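Local coordinates for ABC transporter substrate binding protein (Ribose) (Agrobacterium vitis, PDB 4WUT), which binds beta-D-fucopyranose in the cleft between its two lobes and probably delivers sugars of this kind to a membrane ABC transporter for uptake, at residues Val28-Val33 and Leu87-Asp92; Thr36-Val41 and Val111-Met116; Ala45-Gly50 and Met270-Val275; Gly243-Gln248 and Val263-Tyr268. All blocks are in the same frame, centred on the assembly; numbering follows the deposited sequence.

Contact 1 (Val28-Val33 and Leu87-Asp92); sequences VIVKTV and LLAPSD. With FCB (beta-D-fucopyranose), chain E.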
loop_
_atom_site.group_PDB
_atom_site.type_symbol
_atom_site.label_atom_id
_atom_site.label_comp_id
_atom_site.label_asym_id
_atom_site.label_seq_id
_atom_site.Cartn_x
_atom_site.Cartn_y
_atom_site.Cartn_z
ATOM N N VAL A 28 15.135 6.536 5.603
ATOM C CA VAL A 28 13.832 6.088 5.156
ATOM C C VAL A 28 14.039 5.098 4.021
ATOM O O VAL A 28 14.673 5.428 3.005
ATOM C CB VAL A 28 12.974 7.259 4.678
ATOM C CG1 VAL A 28 11.592 6.765 4.283
ATOM C CG2 VAL A 28 12.890 8.328 5.758
ATOM N N ILE A 29 13.529 3.891 4.223
ATOM C CA ILE A 29 13.718 2.794 3.289
ATOM C C ILE A 29 12.363 2.228 2.892
ATOM O O ILE A 29 11.607 1.709 3.737
ATOM C CB ILE A 29 14.631 1.689 3.894
ATOM C CG1 ILE A 29 16.015 2.257 4.192
ATOM C CG2 ILE A 29 14.716 0.475 2.942
ATOM C CD1 ILE A 29 16.911 1.329 5.006
ATOM N N VAL A 30 12.031 2.360 1.613
ATOM C CA VAL A 30 10.728 1.958 1.124
ATOM C C VAL A 30 10.838 0.857 0.082
ATOM O O VAL A 30 11.945 0.435 -0.253
ATOM C CB VAL A 30 9.934 3.161 0.560
ATOM C CG1 VAL A 30 9.643 4.180 1.681
ATOM C CG2 VAL A 30 10.650 3.811 -0.593
ATOM N N LYS A 31 9.709 0.353 -0.424
ATOM C CA LYS A 31 9.762 -0.821 -1.276
ATOM C C LYS A 31 10.330 -0.561 -2.671
ATOM O O LYS A 31 10.874 -1.456 -3.281
ATOM C CB LYS A 31 8.394 -1.467 -1.428
ATOM C CG LYS A 31 7.725 -1.906 -0.112
ATOM C CD LYS A 31 6.416 -2.614 -0.418
ATOM C CE LYS A 31 5.559 -2.883 0.808
ATOM N NZ LYS A 31 4.316 -3.572 0.398
ATOM N N THR A 32 10.145 0.667 -3.160
ATOM C CA THR A 32 10.736 1.099 -4.417
ATOM C C THR A 32 10.620 2.611 -4.457
ATOM O O THR A 32 9.738 3.184 -3.829
ATOM C CB THR A 32 10.027 0.510 -5.648
ATOM O OG1 THR A 32 10.722 0.923 -6.830
ATOM C CG2 THR A 32 8.559 0.950 -5.732
ATOM N N VAL A 33 11.533 3.277 -5.148
ATOM C CA VAL A 33 11.437 4.731 -5.265
ATOM C C VAL A 33 10.626 5.098 -6.508
ATOM O O VAL A 33 10.086 6.207 -6.609
ATOM C CB VAL A 33 12.825 5.385 -5.318
ATOM C CG1 VAL A 33 13.465 5.345 -3.936
ATOM C CG2 VAL A 33 13.702 4.696 -6.367
ATOM N N LEU A 87 13.178 4.369 9.252
ATOM C CA LEU A 87 11.764 4.310 8.912
ATOM C C LEU A 87 11.664 3.338 7.757
ATOM O O LEU A 87 12.194 3.624 6.676
ATOM C CB LEU A 87 11.250 5.678 8.465
ATOM C CG LEU A 87 9.737 5.811 8.255
ATOM C CD1 LEU A 87 9.007 5.519 9.577
ATOM C CD2 LEU A 87 9.336 7.151 7.708
ATOM N N LEU A 88 10.994 2.205 7.968
ATOM C CA LEU A 88 11.026 1.095 7.010
ATOM C C LEU A 88 9.627 0.668 6.589
ATOM O O LEU A 88 8.775 0.434 7.454
ATOM C CB LEU A 88 11.720 -0.114 7.636
ATOM C CG LEU A 88 11.751 -1.403 6.806
ATOM C CD1 LEU A 88 12.526 -1.238 5.488
ATOM C CD2 LEU A 88 12.346 -2.518 7.652
ATOM N N ALA A 89 9.395 0.575 5.278
ATOM C CA ALA A 89 8.226 -0.102 4.720
ATOM C C ALA A 89 8.715 -1.443 4.171
ATOM O O ALA A 89 9.227 -1.514 3.040
ATOM C CB ALA A 89 7.583 0.706 3.617
ATOM N N PRO A 90 8.607 -2.497 4.973
ATOM C CA PRO A 90 9.286 -3.749 4.610
ATOM C C PRO A 90 8.616 -4.423 3.436
ATOM O O PRO A 90 7.391 -4.552 3.415
ATOM C CB PRO A 90 9.155 -4.612 5.869
ATOM C CG PRO A 90 7.977 -4.063 6.560
ATOM C CD PRO A 90 7.985 -2.587 6.304
ATOM N N SER A 91 9.414 -4.885 2.467
ATOM C CA SER A 91 8.871 -5.515 1.274
ATOM C C SER A 91 8.378 -6.946 1.526
ATOM O O SER A 91 7.655 -7.508 0.690
ATOM C CB SER A 91 9.900 -5.498 0.160
ATOM O OG SER A 91 10.203 -4.154 -0.170
ATOM N N ASP A 92 8.765 -7.511 2.665
ATOM C CA ASP A 92 8.330 -8.846 3.070
ATOM C C ASP A 92 8.262 -8.880 4.599
ATOM O O ASP A 92 9.126 -8.290 5.254
ATOM C CB ASP A 92 9.293 -9.933 2.573
ATOM C CG ASP A 92 8.745 -11.338 2.814
ATOM O OD1 ASP A 92 7.929 -11.771 1.978
ATOM O OD2 ASP A 92 9.096 -11.986 3.841
HETATM C C1 FCB E . 0.201 0.690 -1.692
HETATM C C2 FCB E . 0.666 -0.380 -0.714
HETATM C C3 FCB E . 2.091 -0.407 -0.598
HETATM C C4 FCB E . 2.754 -0.526 -1.996
HETATM C C5 FCB E . 2.134 0.618 -2.844
HETATM C C6 FCB E . 2.694 0.648 -4.296
HETATM O O1 FCB E . -1.094 0.413 -1.946
HETATM O O2 FCB E . 0.091 -0.027 0.575
HETATM O O3 FCB E . 2.418 -1.554 0.229
HETATM O O4 FCB E . 2.535 -1.836 -2.576
HETATM O O5 FCB E . 0.790 0.443 -2.961
HETATM O O HOH W 1 11.913 -3.884 -2.254
#
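Lys31 runs past Ser91 and Ala89 on its way to the sugar. Its CG lies 3.3 Å from Ser91 OG and 3.5 Å from Ala89 O, while CE passes Pro90 O. Beyond CG the chain is fully extended (chi2 -176°, chi3 -170°), which carries the ammonium across the loop that follows strand 85-88 until NZ donates to O3 of the fucose at 2.8 Å. Lysine suits the place because its long methylene chain lies along the loop and still brings a charged donor to the sugar. Ser115 OG also takes a hydrogen bond from NZ, fixing the tip. A water within hydrogen-bonding distance of both Lys31 O and Ser91 OG links the two loops. The small serine lets the lysine chain lie against it, yet is polar enough to hold that water.

Behind this shell the backbones run in parallel. Ile29 N bonds to Leu87 O at 2.8 Å, and Ala89 N to Ile29 O at 2.9 Å, both nearly straight. Apolar pairs lie on the two faces: Val28 CG1 beside Leu87 CD2 (4.1 Å) on one, and Ile29 CG2 against Leu88 CD1 (3.8 Å) on the other, where Val75 of helix 68-80 covers them. Branched aliphatic residues suit such buried strand positions, since they pack without bringing polar groups needing partners. Gln71 bonds to Val30 O, Ala89 O and Ser91 N, tying both loops to that helix. Loops at the C-terminal ends of parallel strands that carry ligand-binding residues are the hallmark of the alpha/beta lobes of periplasmic sugar-binding proteins.

Contact 2 (Thr36-Val41 and Val111-Met116); sequences TFWQNV and VIIDSM. With FCB (beta-D-fucopyranose), chain E.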
loop_
_atom_site.group_PDB
_atom_site.type_symbol
_atom_site.label_atom_id
_atom_site.label_comp_id
_atom_site.label_asym_id
_atom_site.label_seq_id
_atom_site.Cartn_x
_atom_site.Cartn_y
_atom_site.Cartn_z
ATOM N N THR A 36 4.556 6.829 -7.520
ATOM C CA THR A 36 3.925 8.060 -7.046
ATOM C C THR A 36 3.459 7.890 -5.588
ATOM O O THR A 36 3.498 8.830 -4.818
ATOM C CB THR A 36 2.781 8.585 -7.983
ATOM O OG1 THR A 36 1.933 7.510 -8.386
ATOM C CG2 THR A 36 3.349 9.228 -9.217
ATOM N N PHE A 37 3.044 6.678 -5.212
ATOM C CA PHE A 37 2.653 6.405 -3.837
ATOM C C PHE A 37 3.839 6.655 -2.899
ATOM O O PHE A 37 3.714 7.394 -1.940
ATOM C CB PHE A 37 2.121 4.969 -3.687
ATOM C CG PHE A 37 1.770 4.598 -2.270
ATOM C CD1 PHE A 37 2.717 4.060 -1.420
ATOM C CD2 PHE A 37 0.484 4.783 -1.784
ATOM C CE1 PHE A 37 2.396 3.736 -0.113
ATOM C CE2 PHE A 37 0.173 4.456 -0.474
ATOM C CZ PHE A 37 1.129 3.925 0.350
ATOM N N TRP A 38 4.988 6.033 -3.174
ATOM C CA TRP A 38 6.135 6.179 -2.274
ATOM C C TRP A 38 6.694 7.594 -2.328
ATOM O O TRP A 38 7.206 8.088 -1.327
ATOM C CB TRP A 38 7.228 5.121 -2.534
ATOM C CG TRP A 38 6.753 3.732 -2.213
ATOM C CD1 TRP A 38 6.580 2.697 -3.080
ATOM C CD2 TRP A 38 6.340 3.246 -0.928
ATOM N NE1 TRP A 38 6.099 1.593 -2.411
ATOM C CE2 TRP A 38 5.938 1.911 -1.093
ATOM C CE3 TRP A 38 6.271 3.817 0.336
ATOM C CZ2 TRP A 38 5.466 1.139 -0.033
ATOM C CZ3 TRP A 38 5.803 3.052 1.386
ATOM C CH2 TRP A 38 5.422 1.726 1.201
ATOM N N GLN A 39 6.543 8.281 -3.463
ATOM C CA GLN A 39 6.977 9.669 -3.527
ATOM C C GLN A 39 6.111 10.583 -2.648
ATOM O O GLN A 39 6.582 11.605 -2.148
ATOM C CB GLN A 39 7.018 10.145 -4.977
ATOM C CG GLN A 39 8.199 9.542 -5.729
ATOM C CD GLN A 39 8.045 9.563 -7.241
ATOM O OE1 GLN A 39 7.104 10.143 -7.782
ATOM N NE2 GLN A 39 8.977 8.911 -7.933
ATOM N N ASN A 40 4.843 10.222 -2.470
ATOM C CA ASN A 40 3.992 10.977 -1.543
ATOM C C ASN A 40 4.372 10.698 -0.078
ATOM O O ASN A 40 4.347 11.605 0.756
ATOM C CB ASN A 40 2.517 10.683 -1.770
ATOM C CG ASN A 40 1.621 11.845 -1.338
ATOM O OD1 ASN A 40 1.901 13.009 -1.649
ATOM N ND2 ASN A 40 0.566 11.539 -0.579
ATOM N N VAL A 41 4.747 9.460 0.230
ATOM C CA VAL A 41 5.316 9.176 1.546
ATOM C C VAL A 41 6.575 10.028 1.766
ATOM O O VAL A 41 6.727 10.638 2.821
ATOM C CB VAL A 41 5.635 7.689 1.702
ATOM C CG1 VAL A 41 6.365 7.428 3.030
ATOM C CG2 VAL A 41 4.355 6.878 1.608
ATOM N N VAL A 111 10.819 2.434 13.109
ATOM C CA VAL A 111 9.378 2.546 12.973
ATOM C C VAL A 111 9.022 1.919 11.625
ATOM O O VAL A 111 9.714 2.137 10.632
ATOM C CB VAL A 111 8.943 4.006 13.060
ATOM C CG1 VAL A 111 7.488 4.173 12.641
ATOM C CG2 VAL A 111 9.175 4.521 14.469
ATOM N N ILE A 112 7.977 1.094 11.630
ATOM C CA ILE A 112 7.474 0.410 10.445
ATOM C C ILE A 112 6.267 1.143 9.880
ATOM O O ILE A 112 5.352 1.539 10.635
ATOM C CB ILE A 112 7.093 -1.048 10.775
ATOM C CG1 ILE A 112 8.293 -1.783 11.401
ATOM C CG2 ILE A 112 6.559 -1.774 9.562
ATOM C CD1 ILE A 112 9.476 -1.969 10.492
ATOM N N ILE A 113 6.276 1.367 8.567
ATOM C CA ILE A 113 5.130 1.959 7.897
ATOM C C ILE A 113 4.569 1.043 6.820
ATOM O O ILE A 113 5.303 0.220 6.240
ATOM C CB ILE A 113 5.453 3.339 7.305
ATOM C CG1 ILE A 113 6.681 3.253 6.396
ATOM C CG2 ILE A 113 5.634 4.364 8.414
ATOM C CD1 ILE A 113 6.825 4.437 5.472
ATOM N N ASP A 114 3.255 1.143 6.632
ATOM C CA ASP A 114 2.543 0.615 5.468
ATOM C C ASP A 114 2.306 -0.889 5.466
ATOM O O ASP A 114 1.173 -1.349 5.295
ATOM C CB ASP A 114 3.232 1.012 4.164
ATOM C CG ASP A 114 2.574 0.386 2.975
ATOM O OD1 ASP A 114 1.477 0.855 2.588
ATOM O OD2 ASP A 114 3.112 -0.613 2.426
ATOM N N SER A 115 3.377 -1.658 5.641
ATOM C CA SER A 115 3.329 -3.104 5.480
ATOM C C SER A 115 3.890 -3.737 6.740
ATOM O O SER A 115 4.983 -3.396 7.189
ATOM C CB SER A 115 4.183 -3.531 4.292
ATOM O OG SER A 115 3.507 -3.311 3.086
HETATM N N MSE A 116 3.125 -4.643 7.327
HETATM C CA MSE A 116 3.509 -5.267 8.578
HETATM C C MSE A 116 4.772 -6.114 8.497
HETATM O O MSE A 116 5.173 -6.602 7.423
HETATM C CB MSE A 116 2.366 -6.161 9.088
HETATM C CG MSE A 116 1.858 -7.148 8.087
HETATM SE SE MSE A 116 0.772 -8.574 8.890
HETATM C CE MSE A 116 2.149 -9.515 9.926
HETATM C C1 FCB E . 0.201 0.690 -1.692
HETATM C C2 FCB E . 0.666 -0.380 -0.714
HETATM C C3 FCB E . 2.091 -0.407 -0.598
HETATM C C4 FCB E . 2.754 -0.526 -1.996
HETATM C C5 FCB E . 2.134 0.618 -2.844
HETATM C C6 FCB E . 2.694 0.648 -4.296
HETATM O O1 FCB E . -1.094 0.413 -1.946
HETATM O O2 FCB E . 0.091 -0.027 0.575
HETATM O O3 FCB E . 2.418 -1.554 0.229
HETATM O O4 FCB E . 2.535 -1.836 -2.576
HETATM O O5 FCB E . 0.790 0.443 -2.961
#
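Val41, on helix 36-49, and Ile113, at the end of strand 110-113, mark the closest backbone approach, with 9.6 Å between their CA atoms, so side chains alone bridge the two segments. After Ile113 the strand breaks into a tight turn: Asp114 has a positive phi (77°), and Ser115 N bonds back to Ile113 O, the pattern of a classic gamma turn. This points the Asp114 side chain at the helix and the sugar.

At the inner end Val41 CG1 and Ile113 CD1 reach toward each other tip to tip at 3.9 Å, a buried apolar join suited to aliphatic residues. Nearer the ligand, the edge of the Trp38 indole meets the carboxylate: CH2 is 3.5 Å from Asp114 OD2, and ring and carboxylate stand nearly perpendicular (81°). Glu65 takes the indole NE1-H, which settles the rotation of the ring. Phe37 turns an edge to one face of Trp38 and offers its own face to the fucose, whose C1 sits 3.8 Å above the ring plane, over its centre. A flat apolar ring suits the C-H side of a pyranose.

Asp114 then holds the sugar's hydroxyls with both oxygens. O2 donates to OD1 at 2.6 Å and O3 to OD2 at a very short 2.5 Å. Ser115 OG donates to OD2 as well (2.8 Å), from 42° out of the carboxylate plane, and so helps keep the acid in place. An aromatic ring under the pyranose, with an acid gripping adjacent hydroxyls, is the characteristic arrangement of the ligand cleft in bacterial sugar-binding proteins.

Contact 3 (Ala45-Gly50 and Met270-Val275); sequences ADAAIG and MGEKGV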
loop_
_atom_site.group_PDB
_atom_site.type_symbol
_atom_site.label_atom_id
_atom_site.label_comp_id
_atom_site.label_asym_id
_atom_site.label_seq_id
_atom_site.Cartn_x
_atom_site.Cartn_y
_atom_site.Cartn_z
ATOM N N ALA A 45 7.511 12.778 4.749
ATOM C CA ALA A 45 8.743 12.696 5.532
ATOM C C ALA A 45 9.558 13.989 5.438
ATOM O O ALA A 45 10.128 14.466 6.427
ATOM C CB ALA A 45 9.571 11.512 5.078
ATOM N N ASP A 46 9.606 14.562 4.242
ATOM C CA ASP A 46 10.358 15.786 4.008
ATOM C C ASP A 46 9.767 16.935 4.818
ATOM O O ASP A 46 10.493 17.789 5.335
ATOM C CB ASP A 46 10.335 16.144 2.519
ATOM C CG ASP A 46 11.371 15.382 1.713
ATOM O OD1 ASP A 46 12.320 14.842 2.313
ATOM O OD2 ASP A 46 11.251 15.347 0.465
ATOM N N ALA A 47 8.445 16.959 4.910
ATOM C CA ALA A 47 7.741 18.010 5.641
ATOM C C ALA A 47 8.104 17.958 7.120
ATOM O O ALA A 47 8.461 18.973 7.716
ATOM C CB ALA A 47 6.246 17.864 5.458
ATOM N N ALA A 48 8.040 16.760 7.696
ATOM C CA ALA A 48 8.345 16.576 9.115
ATOM C C ALA A 48 9.786 16.942 9.442
ATOM O O ALA A 48 10.058 17.608 10.441
ATOM C CB ALA A 48 8.091 15.139 9.509
ATOM N N ILE A 49 10.718 16.484 8.616
ATOM C CA ILE A 49 12.127 16.686 8.907
ATOM C C ILE A 49 12.491 18.176 8.808
ATOM O O ILE A 49 13.328 18.676 9.563
ATOM C CB ILE A 49 13.008 15.821 7.979
ATOM C CG1 ILE A 49 14.377 15.559 8.609
ATOM C CG2 ILE A 49 13.165 16.477 6.630
ATOM C CD1 ILE A 49 14.346 14.593 9.774
ATOM N N GLY A 50 11.824 18.887 7.902
ATOM C CA GLY A 50 12.118 20.290 7.673
ATOM C C GLY A 50 11.674 21.224 8.784
ATOM O O GLY A 50 11.901 22.431 8.702
HETATM N N MSE A 270 1.813 8.703 6.650
HETATM C CA MSE A 270 2.772 7.676 7.027
HETATM C C MSE A 270 4.176 8.254 7.052
HETATM O O MSE A 270 4.971 7.975 7.961
HETATM C CB MSE A 270 2.710 6.498 6.057
HETATM C CG MSE A 270 1.426 5.684 6.137
HETATM SE SE MSE A 270 1.465 4.247 4.817
HETATM C CE MSE A 270 -0.437 4.071 4.498
ATOM N N GLY A 271 4.503 9.060 6.048
ATOM C CA GLY A 271 5.800 9.697 5.995
ATOM C C GLY A 271 5.968 10.757 7.078
ATOM O O GLY A 271 6.968 10.767 7.786
ATOM N N GLU A 272 4.994 11.662 7.217
ATOM C CA GLU A 272 5.132 12.767 8.150
ATOM C C GLU A 272 5.149 12.258 9.594
ATOM O O GLU A 272 6.065 12.576 10.364
ATOM C CB GLU A 272 3.997 13.779 7.960
ATOM C CG GLU A 272 4.252 15.129 8.615
ATOM C CD GLU A 272 3.046 16.039 8.554
ATOM O OE1 GLU A 272 1.909 15.523 8.498
ATOM O OE2 GLU A 272 3.241 17.272 8.559
ATOM N N LYS A 273 4.142 11.467 9.956
ATOM C CA LYS A 273 4.058 10.952 11.324
ATOM C C LYS A 273 5.081 9.857 11.579
ATOM O O LYS A 273 5.493 9.630 12.720
ATOM C CB LYS A 273 2.660 10.442 11.660
ATOM C CG LYS A 273 2.510 10.151 13.149
ATOM C CD LYS A 273 1.115 10.326 13.643
ATOM C CE LYS A 273 1.072 9.991 15.133
ATOM N NZ LYS A 273 -0.107 10.563 15.824
ATOM N N GLY A 274 5.516 9.194 10.525
ATOM C CA GLY A 274 6.610 8.238 10.665
ATOM C C GLY A 274 7.868 8.926 11.176
ATOM O O GLY A 274 8.501 8.487 12.160
ATOM N N VAL A 275 8.258 10.001 10.499
ATOM C CA VAL A 275 9.433 10.757 10.894
ATOM C C VAL A 275 9.193 11.408 12.273
ATOM O O VAL A 275 10.054 11.370 13.154
ATOM C CB VAL A 275 9.825 11.794 9.809
ATOM C CG1 VAL A 275 10.845 12.770 10.341
ATOM C CG2 VAL A 275 10.380 11.092 8.581
#
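Glu272 brings the flat group of this contact: its carboxylate lies beside Ala47, with OE2 4.4 Å from Ala47 CB. The carboxylate has a distant charged neighbour in Lys51, a long and weak ion pair. It is the stem of Glu272 that packs: CG, placed anti to the backbone N (chi1 -164°), rests 3.9 Å from Ala48 CB. A glutamate suits this margin, because its methylenes can cover an alanine while its charge stays toward the partly exposed side.

Helices 36-49 and 267-282 pass each other here at -35°, and the axes of their short segments come within 7.2 Å. Gly271 makes this approach possible. It has no side chain on the side facing the other helix, and Ala45 settles directly on its backbone, with Ala45 N 3.4 Å from Gly271 C. Ala45 CA also points a weak C-H at Gly271 O.

A turn further along, the methyl of Ala48 lies on the backbone of the partner helix, its CB 3.4 Å from Glu272 O. Val275 fills the adjoining space with both branches. CG2 meets Ala45 CB at 3.6 Å, and CG1 meets Ala48 CB at 3.7 Å, with Ile49 CD1 touching CG1 from across. Ile57 of strand 56-60 backs Ala45 and Ile49 from the sheet.

With methyls, a glycine, the stem of a glutamate and backbone atoms at the interface, and no directional polar bond between the segments, the hold between these helices probably rests on close apolar fit, strengthened by how near the small residues let the two backbones come.

Contact 4 (Gly243-Gln248 and Val263-Tyr268); sequences GFDGNQ and VVQGSY. With FCB (beta-D-fucopyranose), chain E.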
loop_
_atom_site.group_PDB
_atom_site.type_symbol
_atom_site.label_atom_id
_atom_site.label_comp_id
_atom_site.label_asym_id
_atom_site.label_seq_id
_atom_site.Cartn_x
_atom_site.Cartn_y
_atom_site.Cartn_z
ATOM N N GLY A 243 -10.322 -0.025 -7.162
ATOM C CA GLY A 243 -8.885 0.025 -6.971
ATOM C C GLY A 243 -8.468 0.442 -5.576
ATOM O O GLY A 243 -9.303 0.612 -4.688
ATOM N N PHE A 244 -7.151 0.536 -5.398
ATOM C CA PHE A 244 -6.520 1.157 -4.244
ATOM C C PHE A 244 -5.616 2.281 -4.739
ATOM O O PHE A 244 -5.019 2.194 -5.822
ATOM C CB PHE A 244 -5.694 0.149 -3.414
ATOM C CG PHE A 244 -6.415 -0.362 -2.198
ATOM C CD1 PHE A 244 -7.460 -1.261 -2.336
ATOM C CD2 PHE A 244 -6.071 0.065 -0.918
ATOM C CE1 PHE A 244 -8.137 -1.740 -1.230
ATOM C CE2 PHE A 244 -6.733 -0.424 0.196
ATOM C CZ PHE A 244 -7.791 -1.315 0.030
ATOM N N ASP A 245 -5.563 3.323 -3.918
ATOM C CA ASP A 245 -4.655 4.438 -4.001
ATOM C C ASP A 245 -5.206 5.567 -4.886
ATOM O O ASP A 245 -6.291 5.446 -5.451
ATOM C CB ASP A 245 -3.235 3.969 -4.343
ATOM C CG ASP A 245 -2.665 3.063 -3.272
ATOM O OD1 ASP A 245 -2.774 3.436 -2.084
ATOM O OD2 ASP A 245 -2.151 1.984 -3.602
ATOM N N GLY A 246 -4.486 6.676 -4.951
ATOM C CA GLY A 246 -5.106 7.920 -5.337
ATOM C C GLY A 246 -4.257 8.875 -6.145
ATOM O O GLY A 246 -4.363 10.084 -5.969
ATOM N N ASN A 247 -3.408 8.352 -7.030
ATOM C CA ASN A 247 -2.634 9.264 -7.858
ATOM C C ASN A 247 -3.470 9.836 -9.000
ATOM O O ASN A 247 -4.665 9.577 -9.085
ATOM C CB ASN A 247 -1.372 8.575 -8.379
ATOM C CG ASN A 247 -1.618 7.719 -9.589
ATOM O OD1 ASN A 247 -2.735 7.293 -9.885
ATOM N ND2 ASN A 247 -0.531 7.419 -10.301
ATOM N N GLN A 248 -2.837 10.596 -9.881
ATOM C CA GLN A 248 -3.571 11.259 -10.968
ATOM C C GLN A 248 -4.284 10.258 -11.894
ATOM O O GLN A 248 -5.434 10.472 -12.282
ATOM C CB GLN A 248 -2.631 12.160 -11.769
ATOM C CG GLN A 248 -2.034 13.311 -10.966
ATOM C CD GLN A 248 -3.086 14.191 -10.317
ATOM O OE1 GLN A 248 -4.024 14.664 -10.976
ATOM N NE2 GLN A 248 -2.934 14.424 -9.016
ATOM N N VAL A 263 -9.815 2.930 -3.007
ATOM C CA VAL A 263 -9.627 3.065 -1.569
ATOM C C VAL A 263 -8.282 3.751 -1.346
ATOM O O VAL A 263 -7.223 3.196 -1.687
ATOM C CB VAL A 263 -9.666 1.687 -0.853
ATOM C CG1 VAL A 263 -9.515 1.835 0.648
ATOM C CG2 VAL A 263 -10.946 0.920 -1.202
ATOM N N VAL A 264 -8.316 4.927 -0.747
ATOM C CA VAL A 264 -7.155 5.784 -0.659
ATOM C C VAL A 264 -6.653 5.848 0.776
ATOM O O VAL A 264 -7.414 6.082 1.716
ATOM C CB VAL A 264 -7.464 7.209 -1.190
ATOM C CG1 VAL A 264 -6.196 8.049 -1.230
ATOM C CG2 VAL A 264 -8.095 7.127 -2.585
ATOM N N GLN A 265 -5.343 5.653 0.911
ATOM C CA GLN A 265 -4.652 5.579 2.196
ATOM C C GLN A 265 -4.048 6.921 2.623
ATOM O O GLN A 265 -4.056 7.894 1.876
ATOM C CB GLN A 265 -3.536 4.534 2.127
ATOM C CG GLN A 265 -3.951 3.213 1.584
ATOM C CD GLN A 265 -2.786 2.262 1.578
ATOM O OE1 GLN A 265 -2.413 1.713 2.618
ATOM N NE2 GLN A 265 -2.174 2.101 0.437
ATOM N N GLY A 266 -3.539 6.973 3.849
ATOM C CA GLY A 266 -2.876 8.163 4.358
ATOM C C GLY A 266 -1.384 8.116 4.092
ATOM O O GLY A 266 -0.553 8.073 5.015
ATOM N N SER A 267 -1.022 8.119 2.818
ATOM C CA SER A 267 0.393 7.961 2.464
ATOM C C SER A 267 1.290 9.117 2.949
ATOM O O SER A 267 2.382 8.906 3.489
ATOM C CB SER A 267 0.558 7.723 0.961
ATOM O OG SER A 267 0.044 8.773 0.191
ATOM N N TYR A 268 0.836 10.343 2.757
ATOM C CA TYR A 268 1.574 11.491 3.269
ATOM C C TYR A 268 1.735 11.375 4.777
ATOM O O TYR A 268 2.812 11.614 5.292
ATOM C CB TYR A 268 0.832 12.776 2.903
ATOM C CG TYR A 268 1.488 14.081 3.293
ATOM C CD1 TYR A 268 1.314 14.615 4.558
ATOM C CD2 TYR A 268 2.231 14.806 2.374
ATOM C CE1 TYR A 268 1.882 15.841 4.906
ATOM C CE2 TYR A 268 2.803 16.015 2.710
ATOM C CZ TYR A 268 2.631 16.524 3.969
ATOM O OH TYR A 268 3.204 17.738 4.299
HETATM C C1 FCB E . 0.201 0.690 -1.692
HETATM C C2 FCB E . 0.666 -0.380 -0.714
HETATM C C3 FCB E . 2.091 -0.407 -0.598
HETATM C C4 FCB E . 2.754 -0.526 -1.996
HETATM C C5 FCB E . 2.134 0.618 -2.844
HETATM C C6 FCB E . 2.694 0.648 -4.296
HETATM O O1 FCB E . -1.094 0.413 -1.946
HETATM O O2 FCB E . 0.091 -0.027 0.575
HETATM O O3 FCB E . 2.418 -1.554 0.229
HETATM O O4 FCB E . 2.535 -1.836 -2.576
HETATM O O5 FCB E . 0.790 0.443 -2.961
HETATM O O HOH W 2 -3.460 5.867 -1.280
#
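Phe244 and Val263 form the parallel bridge of a beta-alpha-beta unit, strand 240-244, helix 248-255 and strand 261-265, whose two strands lie side by side in the sheet of the second lobe. Val263 N bonds to Gly243 O at 2.9 Å, and Val263 O accepts Asp245 N at 2.8 Å. The side chains of Phe244 and Val263 leave the sheet on the same face. The Phe244 ring, turned away from a staggered position (chi1 -99°), lies across the valine so that Val263 CB stands 3.6 Å from the ring centroid, almost on its normal, in a CH-pi contact. A compact branched residue suits a place beneath an aromatic face.

Past the bridge, the strand ends open onto the sugar cleft, as usual in this type of periplasmic binding protein, and the contact turns polar. Gln265 NE2 uses both of its protons. One goes to the syn lone pair of Asp245 OD1 at 2.9 Å, within the amide plane, and the other to O2 of the fucose at 3.1 Å. Thr131 OG1 bonds to Gln265 OE1, which fixes which way round the amide sits. A water linking Gln265 N with OD1 gives that oxygen a second donor. The steadied carboxylate then accepts the anomeric hydroxyl, O1 of the sugar, through OD2 at 2.5 Å. Gly246 leaves room for Val264, whose CG2 lies 3.8 Å from Asp245 O, and Asn247 caps helix 248-255 while its ND2 bonds to Thr36 OG1 of the first lobe.

Contacts 1, 2 and 4 are buried and meet around the same fucose. Contact 3 is only partly buried, with the side of Gly271 about 13 Å from the bound beta-D-fucopyranose. Helix 36-49 serves contact 2 near its start and contact 3 near its end; helix 267-282 starts in contact 4 and continues into contact 3. Strands 85-88 and 110-113 are neighbours, so contacts 1 and 2 adjoin within one sheet. Contacts 1 and 4 both combine parallel strand pairing with polar ligand-facing loops, one in each lobe. Contact 2 sets a helix against a strand end and brings an aromatic face to the sugar itself, while contact 3 relies mainly on small residues that let two helices come close.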